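Local coordinates for ABC-type transport system, molybdenum-specific extracellular solute-binding protein (Clostridium difficile, PDB 4KD5), which probably binds molybdate or tungstate outside the cell as the solute-binding component of an ABC transporter, at residues 128-131 and 132-136; 155-159 and 160-164. All blocks are in the same frame, centred on the assembly; numbering follows the deposited sequence.

Contact 1. Residues 128-131 and 132-136; sequences DEVL and TNLNL
The flat carbonyl group of D128 is gripped from both faces by T132, whose hydroxyl and backbone N-H arrive on opposite sides of its plane. The hydroxyl donates from OG1 to D128 O at 2.6 Å, and the T132 N to D128 O bond is longer, 3.0 Å. T132 OG1 lies beside its own backbone N (chi1 -63°), which directs it back down the helix to the acceptor one turn earlier. The carboxylate of D128 stays near that hydroxyl, OD1 3.6 Å from T132 OG1 but not bonded, while OD2 forms a salt bridge with K137. E129 O lies over one face of the N133 amide, 3.3 Å from CG, while N133 N bonds that oxygen almost straight, at 2.9 Å. V130 and L134 lie alongside each other and point the same way, CG1 of V130 meeting CD1 of L134 at 3.7 Å. The helix then closes in a Schellman motif: N135 turns to positive phi (58°), L136 N reaches L131 O at 2.7 Å, and N135 N bonds T132 O at 3.0 Å. The turn thus occupies late carbonyls with N-H groups from beyond the helix end. This is the C-terminal end of helix 122-133, the crossover helix of a beta-alpha-beta unit between strands 113-116 and 144-147; V130 and E129 pack on the loop of T188 and H189, where E129 OE1 accepts from S190 N.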
loop_
_atom_site.group_PDB
_atom_site.type_symbol
_atom_site.label_atom_id
_atom_site.label_comp_id
_atom_site.label_asym_id
_atom_site.label_seq_id
_atom_site.Cartn_x
_atom_site.Cartn_y
_atom_site.Cartn_z
ATOM N N ASP A 128 -26.761 24.264 -23.674
ATOM C CA ASP A 128 -26.734 25.708 -23.853
ATOM C C ASP A 128 -25.371 26.164 -24.362
ATOM O O ASP A 128 -25.288 27.061 -25.199
ATOM C CB ASP A 128 -27.056 26.412 -22.536
ATOM C CG ASP A 128 -27.034 27.918 -22.664
ATOM O OD1 ASP A 128 -25.975 28.527 -22.416
ATOM O OD2 ASP A 128 -28.080 28.496 -23.013
ATOM N N GLU A 129 -24.309 25.540 -23.861
ATOM C CA GLU A 129 -22.957 25.864 -24.309
ATOM C C GLU A 129 -22.764 25.554 -25.789
ATOM O O GLU A 129 -22.254 26.388 -26.540
ATOM C CB GLU A 129 -21.910 25.115 -23.483
ATOM C CG GLU A 129 -21.712 25.647 -22.083
ATOM C CD GLU A 129 -20.416 25.164 -21.465
ATOM O OE1 GLU A 129 -19.377 25.222 -22.155
ATOM O OE2 GLU A 129 -20.435 24.726 -20.294
ATOM N N VAL A 130 -23.169 24.353 -26.198
ATOM C CA VAL A 130 -23.059 23.929 -27.593
ATOM C C VAL A 130 -23.786 24.882 -28.542
ATOM O O VAL A 130 -23.199 25.391 -29.495
ATOM C CB VAL A 130 -23.597 22.493 -27.785
ATOM C CG1 VAL A 130 -23.641 22.127 -29.255
ATOM C CG2 VAL A 130 -22.743 21.495 -27.023
ATOM N N LEU A 131 -25.062 25.131 -28.264
ATOM C CA LEU A 131 -25.884 25.993 -29.109
ATOM C C LEU A 131 -25.360 27.432 -29.138
ATOM O O LEU A 131 -25.444 28.108 -30.162
ATOM C CB LEU A 131 -27.347 25.951 -28.655
ATOM C CG LEU A 131 -28.027 24.581 -28.646
ATOM C CD1 LEU A 131 -29.471 24.686 -28.181
ATOM C CD2 LEU A 131 -27.975 23.939 -30.018
ATOM N N THR A 132 -24.811 27.887 -28.014
ATOM C CA THR A 132 -24.193 29.211 -27.922
ATOM C C THR A 132 -22.941 29.294 -28.798
ATOM O O THR A 132 -22.822 30.175 -29.649
ATOM C CB THR A 132 -23.820 29.547 -26.464
ATOM O OG1 THR A 132 -25.011 29.606 -25.666
ATOM C CG2 THR A 132 -23.089 30.874 -26.377
ATOM N N ASN A 133 -22.013 28.370 -28.577
ATOM C CA ASN A 133 -20.763 28.330 -29.323
ATOM C C ASN A 133 -20.938 28.089 -30.823
ATOM O O ASN A 133 -20.155 28.584 -31.624
ATOM C CB ASN A 133 -19.826 27.284 -28.710
ATOM C CG ASN A 133 -19.285 27.702 -27.361
ATOM O OD1 ASN A 133 -19.660 28.741 -26.820
ATOM N ND2 ASN A 133 -18.392 26.883 -26.806
ATOM N N LEU A 134 -21.961 27.326 -31.190
ATOM C CA LEU A 134 -22.259 27.061 -32.596
ATOM C C LEU A 134 -23.150 28.153 -33.206
ATOM O O LEU A 134 -23.563 28.046 -34.363
ATOM C CB LEU A 134 -22.915 25.689 -32.776
ATOM C CG LEU A 134 -22.029 24.461 -32.601
ATOM C CD1 LEU A 134 -22.852 23.189 -32.684
ATOM C CD2 LEU A 134 -20.953 24.437 -33.662
ATOM N N ASN A 135 -23.437 29.191 -32.419
ATOM C CA ASN A 135 -24.241 30.328 -32.865
ATOM C C ASN A 135 -25.634 29.919 -33.342
ATOM O O ASN A 135 -26.160 30.474 -34.300
ATOM C CB ASN A 135 -23.508 31.101 -33.965
ATOM C CG ASN A 135 -22.018 31.211 -33.708
ATOM O OD1 ASN A 135 -21.589 31.641 -32.640
ATOM N ND2 ASN A 135 -21.218 30.798 -34.687
ATOM N N LEU A 136 -26.225 28.947 -32.655
ATOM C CA LEU A 136 -27.527 28.415 -33.030
ATOM C C LEU A 136 -28.592 28.761 -32.000
ATOM O O LEU A 136 -29.779 28.531 -32.229
ATOM C CB LEU A 136 -27.452 26.897 -33.204
ATOM C CG LEU A 136 -26.568 26.345 -34.317
ATOM C CD1 LEU A 136 -26.658 24.830 -34.379
ATOM C CD2 LEU A 136 -26.972 26.943 -35.641
#

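Contact 2. Residues 155-159 and 160-164; sequences AWVQS and GNADV
Between W156 and A162 the chain leaves helix 150-159 and doubles back on its last turn. G160 has positive phi (87°), a backbone shape that suits glycine because no side chain presses on the preceding carbonyl. This is a helix C-terminus closed at a glycine of positive phi, in the connection from helix 150-159 to strand 164-168. A162 N donates to W156 O at 3.2 Å, a nearly straight N-H bond (166° at the hydrogen) that nevertheless reaches the oxygen from above the carbonyl plane and not on a lone pair. A weak bond of 3.4 Å joins G160 N to V157 O. The returning chain is also met by a CA-H...O contact, V157 CA lying 3.5 Å from A162 O.

The polar side chains of the turn are S159 and N161. S159 OG stands between its own backbone N and carbonyl carbon (chi1 65°), a setting that leaves it within reach of three acceptors. They are N161 OD1 at 2.9 Å, A155 O at 3.0 Å and W156 O at 3.1 Å, and since the hydroxyl has a single proton, which of them receives it is not settled. N161 brings its amide oxygen back across the turn to meet that hydroxyl. The CB atoms of W156 and A162 approach to 4.2 Å, and the V157 methyl CG2 packs against the backbone carbonyl of V164, 3.7 Å from its O.

The turn leads into strand 164-168, with V164 already paired through its backbone with A114. W156 and A162 pack on A114 in strand 113-116, and the indole side chain extends to V145 and A147 of strand 144-147. D163 OD2 accepts from K112 N, tying the link to the approach to strand 113-116.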
loop_
_atom_site.group_PDB
_atom_site.type_symbol
_atom_site.label_atom_id
_atom_site.label_comp_id
_atom_site.label_asym_id
_atom_site.label_seq_id
_atom_site.Cartn_x
_atom_site.Cartn_y
_atom_site.Cartn_z
ATOM N N ALA A 155 -38.176 10.884 -22.617
ATOM C CA ALA A 155 -39.589 10.520 -22.706
ATOM C C ALA A 155 -40.315 11.289 -23.807
ATOM O O ALA A 155 -41.136 10.720 -24.532
ATOM C CB ALA A 155 -40.270 10.735 -21.371
ATOM N N TRP A 156 -40.013 12.583 -23.914
ATOM C CA TRP A 156 -40.588 13.456 -24.935
ATOM C C TRP A 156 -40.176 13.008 -26.328
ATOM O O TRP A 156 -40.986 12.990 -27.255
ATOM C CB TRP A 156 -40.118 14.900 -24.724
ATOM C CG TRP A 156 -40.675 15.564 -23.504
ATOM C CD1 TRP A 156 -41.588 15.048 -22.632
ATOM C CD2 TRP A 156 -40.351 16.882 -23.023
ATOM N NE1 TRP A 156 -41.853 15.962 -21.638
ATOM C CE2 TRP A 156 -41.113 17.082 -21.853
ATOM C CE3 TRP A 156 -39.503 17.891 -23.470
ATOM C CZ2 TRP A 156 -41.038 18.280 -21.126
ATOM C CZ3 TRP A 156 -39.434 19.071 -22.744
ATOM C CH2 TRP A 156 -40.197 19.254 -21.586
ATOM N N VAL A 157 -38.901 12.655 -26.463
ATOM C CA VAL A 157 -38.331 12.253 -27.743
ATOM C C VAL A 157 -38.865 10.886 -28.170
ATOM O O VAL A 157 -39.142 10.658 -29.347
ATOM C CB VAL A 157 -36.792 12.248 -27.675
ATOM C CG1 VAL A 157 -36.210 11.737 -28.955
ATOM C CG2 VAL A 157 -36.270 13.651 -27.398
ATOM N N GLN A 158 -39.017 9.989 -27.202
ATOM C CA GLN A 158 -39.583 8.661 -27.439
ATOM C C GLN A 158 -41.033 8.739 -27.901
ATOM O O GLN A 158 -41.467 7.964 -28.747
ATOM C CB GLN A 158 -39.516 7.823 -26.158
ATOM C CG GLN A 158 -38.448 6.744 -26.142
ATOM C CD GLN A 158 -38.328 6.062 -24.790
ATOM O OE1 GLN A 158 -37.337 6.240 -24.079
ATOM N NE2 GLN A 158 -39.337 5.276 -24.429
ATOM N N SER A 159 -41.776 9.680 -27.328
ATOM C CA SER A 159 -43.203 9.815 -27.594
ATOM C C SER A 159 -43.478 10.714 -28.792
ATOM O O SER A 159 -44.626 10.847 -29.220
ATOM C CB SER A 159 -43.931 10.361 -26.364
ATOM O OG SER A 159 -43.517 11.682 -26.074
ATOM N N GLY A 160 -42.433 11.340 -29.325
ATOM C CA GLY A 160 -42.573 12.173 -30.508
ATOM C C GLY A 160 -42.953 13.610 -30.212
ATOM O O GLY A 160 -43.046 14.435 -31.124
ATOM N N ASN A 161 -43.178 13.909 -28.936
ATOM C CA ASN A 161 -43.507 15.265 -28.510
ATOM C C ASN A 161 -42.395 16.242 -28.863
ATOM O O ASN A 161 -42.645 17.412 -29.136
ATOM C CB ASN A 161 -43.787 15.301 -27.008
ATOM C CG ASN A 161 -45.195 14.855 -26.666
ATOM O OD1 ASN A 161 -45.504 13.660 -26.674
ATOM N ND2 ASN A 161 -46.057 15.814 -26.351
ATOM N N ALA A 162 -41.162 15.749 -28.846
ATOM C CA ALA A 162 -40.026 16.502 -29.361
ATOM C C ALA A 162 -39.377 15.682 -30.463
ATOM O O ALA A 162 -39.234 14.464 -30.328
ATOM C CB ALA A 162 -39.033 16.790 -28.262
ATOM N N ASP A 163 -38.979 16.344 -31.544
ATOM C CA ASP A 163 -38.347 15.659 -32.663
ATOM C C ASP A 163 -36.959 15.157 -32.283
ATOM O O ASP A 163 -36.607 14.009 -32.552
ATOM C CB ASP A 163 -38.264 16.586 -33.874
ATOM C CG ASP A 163 -39.618 17.140 -34.277
ATOM O OD1 ASP A 163 -40.616 16.393 -34.202
ATOM O OD2 ASP A 163 -39.685 18.326 -34.662
ATOM N N VAL A 164 -36.173 16.030 -31.662
ATOM C CA VAL A 164 -34.842 15.659 -31.190
ATOM C C VAL A 164 -34.618 16.091 -29.744
ATOM O O VAL A 164 -35.445 16.796 -29.162
ATOM C CB VAL A 164 -33.723 16.256 -32.061
ATOM C CG1 VAL A 164 -33.904 15.854 -33.500
ATOM C CG2 VAL A 164 -33.718 17.771 -31.941
#

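Overall arrangement
Both contacts finish a helix, and both are partly buried: V130 and L131 are the buried residues of contact 1, V157, A162 and V164 those of contact 2, while several of the others are exposed. Contact 1 ends the crossover helix joining strands 113-116 and 144-147; contact 2 ends helix 150-159, whose tryptophan lies against those same two strands. Their centres are 21 Å apart and their nearest atoms about 9 Å, so they do not touch. The chemistry differs. Contact 1 closes by a Schellman motif, and its valine packs on a loop. Contact 2 uses a glycine turn, has one serine hydroxyl with several acceptors within reach, and leads through a short loop into strand 164-168.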